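Conserved protein (Methanothermobacter thermautotrophicus, PDB 1I36) is of unknown function but binds NADP through a Rossmann-type domain and resembles 3-hydroxyacid dehydrogenases in structure. Local coordinates at residues A[1-13]-A[53-65]. The protein carries 1 engineered substitution. Sequence-based numbering, arbitrary orientation.
Engineered in segment 1-13: L1 (natural residue Met). With NAP (NADP nicotinamide-adenine-dinucleotide phosphate), chain C.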
loop_
_atom_site.group_PDB
_atom_site.type_symbol
_atom_site.label_atom_id
_atom_site.label_comp_id
_atom_site.label_asym_id
_atom_site.label_seq_id
_atom_site.Cartn_x
_atom_site.Cartn_y
_atom_site.Cartn_z
ATOM N N LEU A 1 19.600 7.712 -37.664
ATOM C CA LEU A 1 20.999 8.022 -38.071
ATOM C C LEU A 1 21.847 6.883 -37.527
ATOM O O LEU A 1 21.741 5.752 -38.007
ATOM C CB LEU A 1 21.427 9.384 -37.478
ATOM C CG LEU A 1 22.519 10.239 -38.167
ATOM C CD1 LEU A 1 23.905 9.998 -37.592
ATOM C CD2 LEU A 1 22.494 9.991 -39.674
ATOM N N ARG A 2 22.648 7.174 -36.506
ATOM C CA ARG A 2 23.482 6.177 -35.851
ATOM C C ARG A 2 23.262 6.260 -34.334
ATOM O O ARG A 2 23.248 7.353 -33.767
ATOM C CB ARG A 2 24.974 6.433 -36.125
ATOM C CG ARG A 2 25.412 6.282 -37.588
ATOM C CD ARG A 2 26.890 5.942 -37.697
ATOM N NE ARG A 2 27.754 6.931 -37.057
ATOM C CZ ARG A 2 28.975 6.667 -36.591
ATOM N NH1 ARG A 2 29.481 5.440 -36.689
ATOM N NH2 ARG A 2 29.699 7.629 -36.042
ATOM N N VAL A 3 23.039 5.119 -33.693
ATOM C CA VAL A 3 22.895 5.090 -32.235
ATOM C C VAL A 3 24.072 4.263 -31.688
ATOM O O VAL A 3 24.260 3.101 -32.056
ATOM C CB VAL A 3 21.539 4.472 -31.769
ATOM C CG1 VAL A 3 21.517 4.328 -30.244
ATOM C CG2 VAL A 3 20.371 5.365 -32.204
ATOM N N GLY A 4 24.897 4.877 -30.848
ATOM C CA GLY A 4 26.021 4.140 -30.277
ATOM C C GLY A 4 25.738 3.616 -28.878
ATOM O O GLY A 4 25.048 4.262 -28.099
ATOM N N PHE A 5 26.259 2.433 -28.576
ATOM C CA PHE A 5 26.064 1.813 -27.271
ATOM C C PHE A 5 27.385 1.613 -26.529
ATOM O O PHE A 5 28.355 1.097 -27.090
ATOM C CB PHE A 5 25.389 0.425 -27.418
ATOM C CG PHE A 5 23.923 0.489 -27.725
ATOM C CD1 PHE A 5 23.475 0.748 -29.014
ATOM C CD2 PHE A 5 22.983 0.345 -26.709
ATOM C CE1 PHE A 5 22.109 0.872 -29.289
ATOM C CE2 PHE A 5 21.609 0.464 -26.979
ATOM C CZ PHE A 5 21.174 0.730 -28.266
ATOM N N ILE A 6 27.436 2.066 -25.283
ATOM C CA ILE A 6 28.601 1.823 -24.442
ATOM C C ILE A 6 28.074 0.688 -23.569
ATOM O O ILE A 6 27.092 0.861 -22.832
ATOM C CB ILE A 6 28.967 3.025 -23.588
ATOM C CG1 ILE A 6 29.236 4.244 -24.474
ATOM C CG2 ILE A 6 30.225 2.695 -22.775
ATOM C CD1 ILE A 6 29.258 5.566 -23.668
ATOM N N GLY A 7 28.722 -0.467 -23.680
ATOM C CA GLY A 7 28.300 -1.670 -22.999
ATOM C C GLY A 7 27.406 -2.395 -23.999
ATOM O O GLY A 7 26.823 -1.756 -24.882
ATOM N N PHE A 8 27.393 -3.728 -23.987
ATOM C CA PHE A 8 26.500 -4.415 -24.916
ATOM C C PHE A 8 26.013 -5.695 -24.310
ATOM O O PHE A 8 26.349 -6.796 -24.752
ATOM C CB PHE A 8 27.116 -4.608 -26.314
ATOM C CG PHE A 8 26.094 -4.700 -27.410
ATOM C CD1 PHE A 8 25.651 -3.560 -28.060
ATOM C CD2 PHE A 8 25.532 -5.923 -27.749
ATOM C CE1 PHE A 8 24.641 -3.626 -29.040
ATOM C CE2 PHE A 8 24.531 -6.013 -28.719
ATOM C CZ PHE A 8 24.086 -4.858 -29.361
ATOM N N GLY A 9 25.264 -5.515 -23.234
ATOM C CA GLY A 9 24.690 -6.608 -22.484
ATOM C C GLY A 9 23.238 -6.810 -22.839
ATOM O O GLY A 9 22.843 -6.535 -23.967
ATOM N N GLU A 10 22.449 -7.267 -21.872
ATOM C CA GLU A 10 21.039 -7.552 -22.096
ATOM C C GLU A 10 20.202 -6.355 -22.530
ATOM O O GLU A 10 19.373 -6.476 -23.433
ATOM C CB GLU A 10 20.407 -8.198 -20.860
ATOM C CG GLU A 10 18.928 -8.486 -21.058
ATOM C CD GLU A 10 18.342 -9.433 -20.020
ATOM O OE1 GLU A 10 18.606 -9.263 -18.816
ATOM O OE2 GLU A 10 17.593 -10.349 -20.422
ATOM N N VAL A 11 20.355 -5.230 -21.838
ATOM C CA VAL A 11 19.607 -4.019 -22.203
ATOM C C VAL A 11 19.972 -3.539 -23.604
ATOM O O VAL A 11 19.098 -3.368 -24.454
ATOM C CB VAL A 11 19.868 -2.900 -21.207
ATOM C CG1 VAL A 11 19.279 -1.579 -21.713
ATOM C CG2 VAL A 11 19.264 -3.304 -19.872
ATOM N N ALA A 12 21.266 -3.342 -23.847
ATOM C CA ALA A 12 21.744 -2.877 -25.146
ATOM C C ALA A 12 21.294 -3.796 -26.285
ATOM O O ALA A 12 20.866 -3.325 -27.341
ATOM C CB ALA A 12 23.286 -2.775 -25.137
ATOM N N GLN A 13 21.409 -5.107 -26.081
ATOM C CA GLN A 13 20.997 -6.063 -27.117
ATOM C C GLN A 13 19.529 -5.884 -27.479
ATOM O O GLN A 13 19.175 -5.817 -28.645
ATOM C CB GLN A 13 21.215 -7.502 -26.661
ATOM C CG GLN A 13 20.782 -8.559 -27.713
ATOM C CD GLN A 13 21.011 -10.014 -27.265
ATOM O OE1 GLN A 13 21.195 -10.295 -26.073
ATOM N NE2 GLN A 13 20.951 -10.950 -28.225
ATOM N N ASP A 53 34.535 6.504 -32.099
ATOM C CA ASP A 53 33.535 6.569 -33.152
ATOM C C ASP A 53 32.137 6.442 -32.509
ATOM O O ASP A 53 31.198 7.109 -32.930
ATOM C CB ASP A 53 33.765 5.472 -34.196
ATOM C CG ASP A 53 32.864 5.622 -35.414
ATOM O OD1 ASP A 53 32.472 6.758 -35.737
ATOM O OD2 ASP A 53 32.522 4.600 -36.036
ATOM N N VAL A 54 32.039 5.633 -31.452
ATOM C CA VAL A 54 30.777 5.437 -30.736
ATOM C C VAL A 54 30.339 6.777 -30.190
ATOM O O VAL A 54 29.226 7.217 -30.456
ATOM C CB VAL A 54 30.958 4.438 -29.564
ATOM C CG1 VAL A 54 29.679 4.378 -28.692
ATOM C CG2 VAL A 54 31.255 3.080 -30.120
ATOM N N TYR A 55 31.273 7.476 -29.532
ATOM C CA TYR A 55 31.012 8.780 -28.924
ATOM C C TYR A 55 30.583 9.831 -29.903
ATOM O O TYR A 55 30.070 10.858 -29.484
ATOM C CB TYR A 55 32.247 9.324 -28.165
ATOM C CG TYR A 55 32.786 8.395 -27.096
ATOM C CD1 TYR A 55 31.953 7.458 -26.464
ATOM C CD2 TYR A 55 34.125 8.465 -26.691
ATOM C CE1 TYR A 55 32.450 6.614 -25.449
ATOM C CE2 TYR A 55 34.628 7.629 -25.679
ATOM C CZ TYR A 55 33.784 6.712 -25.066
ATOM O OH TYR A 55 34.280 5.908 -24.063
ATOM N N SER A 56 30.875 9.630 -31.184
ATOM C CA SER A 56 30.504 10.606 -32.213
ATOM C C SER A 56 29.061 10.503 -32.685
ATOM O O SER A 56 28.578 11.392 -33.393
ATOM C CB SER A 56 31.434 10.523 -33.438
ATOM O OG SER A 56 31.120 9.387 -34.225
ATOM N N CYS A 57 28.377 9.413 -32.351
ATOM C CA CYS A 57 26.985 9.262 -32.756
ATOM C C CYS A 57 26.100 10.329 -32.121
ATOM O O CYS A 57 26.373 10.778 -31.003
ATOM C CB CYS A 57 26.470 7.889 -32.371
ATOM S SG CYS A 57 27.326 6.568 -33.154
ATOM N N PRO A 58 25.034 10.766 -32.826
ATOM C CA PRO A 58 24.137 11.793 -32.273
ATOM C C PRO A 58 23.407 11.340 -30.993
ATOM O O PRO A 58 22.949 12.175 -30.209
ATOM C CB PRO A 58 23.189 12.092 -33.443
ATOM C CG PRO A 58 23.183 10.807 -34.211
ATOM C CD PRO A 58 24.632 10.408 -34.198
ATOM N N VAL A 59 23.350 10.020 -30.785
ATOM C CA VAL A 59 22.743 9.423 -29.592
ATOM C C VAL A 59 23.682 8.311 -29.119
ATOM O O VAL A 59 23.985 7.371 -29.854
ATOM C CB VAL A 59 21.314 8.827 -29.831
ATOM C CG1 VAL A 59 20.748 8.277 -28.493
ATOM C CG2 VAL A 59 20.345 9.934 -30.381
ATOM N N VAL A 60 24.151 8.456 -27.884
ATOM C CA VAL A 60 25.053 7.503 -27.264
ATOM C C VAL A 60 24.354 6.992 -26.002
ATOM O O VAL A 60 23.994 7.788 -25.139
ATOM C CB VAL A 60 26.343 8.198 -26.833
ATOM C CG1 VAL A 60 27.268 7.178 -26.134
ATOM C CG2 VAL A 60 27.062 8.803 -28.094
ATOM N N ILE A 61 24.122 5.689 -25.926
ATOM C CA ILE A 61 23.446 5.108 -24.768
ATOM C C ILE A 61 24.444 4.292 -23.939
ATOM O O ILE A 61 25.121 3.415 -24.466
ATOM C CB ILE A 61 22.275 4.163 -25.215
ATOM C CG1 ILE A 61 21.186 4.974 -25.968
ATOM C CG2 ILE A 61 21.664 3.476 -24.003
ATOM C CD1 ILE A 61 20.139 4.094 -26.652
ATOM N N SER A 62 24.506 4.600 -22.647
ATOM C CA SER A 62 25.384 3.925 -21.697
ATOM C C SER A 62 24.531 2.888 -20.955
ATOM O O SER A 62 23.651 3.253 -20.181
ATOM C CB SER A 62 25.922 4.936 -20.677
ATOM O OG SER A 62 26.660 4.269 -19.663
ATOM N N ALA A 63 24.800 1.613 -21.202
ATOM C CA ALA A 63 24.068 0.516 -20.588
ATOM C C ALA A 63 25.121 -0.477 -20.098
ATOM O O ALA A 63 25.317 -1.556 -20.681
ATOM C CB ALA A 63 23.149 -0.138 -21.622
ATOM N N VAL A 64 25.905 -0.026 -19.128
ATOM C CA VAL A 64 26.989 -0.840 -18.569
ATOM C C VAL A 64 26.500 -1.376 -17.228
ATOM O O VAL A 64 25.379 -1.851 -17.157
ATOM C CB VAL A 64 28.274 0.029 -18.422
ATOM C CG1 VAL A 64 28.809 0.341 -19.808
ATOM C CG2 VAL A 64 27.949 1.349 -17.699
ATOM N N THR A 65 27.333 -1.386 -16.187
ATOM C CA THR A 65 26.862 -1.843 -14.872
ATOM C C THR A 65 26.884 -0.626 -13.931
ATOM O O THR A 65 27.572 0.363 -14.204
ATOM C CB THR A 65 27.752 -2.988 -14.320
ATOM O OG1 THR A 65 29.083 -2.508 -14.126
ATOM C CG2 THR A 65 27.782 -4.138 -15.310
HETATM P PA NAP C . 24.827 -6.954 -18.578
HETATM O O1A NAP C . 25.297 -6.716 -17.225
HETATM O O2A NAP C . 23.652 -7.555 -19.175
HETATM O O5B NAP C . 25.516 -5.866 -19.642
HETATM C C5B NAP C . 26.486 -4.701 -19.340
HETATM C C4B NAP C . 27.470 -5.002 -20.371
HETATM O O4B NAP C . 28.399 -3.708 -20.080
HETATM C C3B NAP C . 28.531 -5.633 -20.276
HETATM O O3B NAP C . 28.055 -6.201 -21.422
HETATM C C2B NAP C . 30.003 -5.502 -20.315
HETATM O O2B NAP C . 30.920 -5.912 -21.074
HETATM C C1B NAP C . 29.797 -4.109 -20.325
HETATM N N9A NAP C . 30.749 -3.404 -19.443
HETATM C C8A NAP C . 31.245 -3.532 -18.142
HETATM N N7A NAP C . 32.167 -2.631 -17.882
HETATM C C5A NAP C . 32.290 -1.875 -19.032
HETATM C C6A NAP C . 33.115 -0.758 -19.388
HETATM N N6A NAP C . 33.998 -0.232 -18.536
HETATM N N1A NAP C . 32.980 -0.225 -20.662
HETATM C C2A NAP C . 32.088 -0.754 -21.549
HETATM N N3A NAP C . 31.286 -1.805 -21.286
HETATM C C4A NAP C . 31.434 -2.320 -19.993
HETATM O O3 NAP C . 23.814 -5.762 -17.995
HETATM P PN NAP C . 22.261 -5.210 -18.410
HETATM O O1N NAP C . 21.248 -6.151 -17.824
HETATM O O2N NAP C . 22.342 -5.073 -19.869
HETATM O O5D NAP C . 21.983 -3.759 -17.842
HETATM C C5D NAP C . 22.775 -2.616 -18.254
HETATM C C4D NAP C . 22.423 -1.447 -17.353
HETATM O O4D NAP C . 21.010 -1.088 -17.282
HETATM C C3D NAP C . 22.832 -1.634 -15.870
HETATM O O3D NAP C . 23.377 -0.445 -15.214
HETATM C C2D NAP C . 21.598 -2.097 -15.172
HETATM O O2D NAP C . 21.589 -1.814 -13.803
HETATM C C1D NAP C . 20.493 -1.380 -15.980
HETATM N N1N NAP C . 19.188 -2.062 -15.962
HETATM C C2N NAP C . 19.066 -3.367 -16.457
HETATM C C3N NAP C . 17.748 -3.934 -16.404
HETATM C C7N NAP C . 17.477 -5.278 -16.889
HETATM O O7N NAP C . 16.326 -5.751 -16.844
HETATM N N7N NAP C . 18.455 -6.061 -17.411
HETATM C C4N NAP C . 16.684 -3.170 -15.877
HETATM C C5N NAP C . 16.830 -1.912 -15.401
HETATM C C6N NAP C . 18.081 -1.356 -15.446
HETATM P P2B NAP C . 31.616 -7.319 -20.524
HETATM O O1X NAP C . 30.662 -8.465 -20.706
HETATM O O2X NAP C . 32.755 -7.368 -21.401
HETATM O O3X NAP C . 31.864 -7.119 -19.112
HETATM O O HOH W 1 23.539 -3.534 -21.814
#
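I6 and A63 close a run of four parallel-strand bonds between strands 2-6 and 59-62: V59 O receives G4 N, G4 O receives I61 N at 2.8 Å, I61 O receives I6 N, and I6 O receives A63 N. The packed part is apolar. On the sheet face of I6, its CD1 presses on V60 CG1 (3.6 Å) and reaches the edge of the Y55 ring at CE1, while its CG2, anti to the backbone N, runs alongside V64 CG1. On the opposite face, I61 CD1 touches both V3 CG1 and the F5 ring, 3.9 Å from F5 CZ. G4 lets residues 54-57 come close; a CB there would clash with V54 O and crowd C57 SG. The more open end, near the N-terminus, is polar. The R2 chain, bent at chi3 (-57°), meets D53 end-on: NH2 lies 2.9 Å from D53 OD1 and NH1 3.2 Å from D53 OD2, both carboxylate oxygens in the guanidinium plane but approached from above their own. C57 SG sits 3.7 Å over the centre of the guanidinium. T49 also bonds D53 OD2. Shortening R2 to an alanine is likely to leave the D53 carboxylate without its cationic mate and to take away the flat group over C57 SG. G7, G9 and A12 fit the GxGxxA pattern, G9 at the N-cap of helix 10-21, and the helix start faces NADP: E10 N and V11 N bond the two phosphates, V11 N at 2.8 Å from O2N. One water accepts from G9 N and A12 N and donates to A63 O and to NADP O2N. These bonds are consistent with a pyrophosphate held by backbone N-H groups, probably helped by the helix N-terminus, as in classical Rossmann folds.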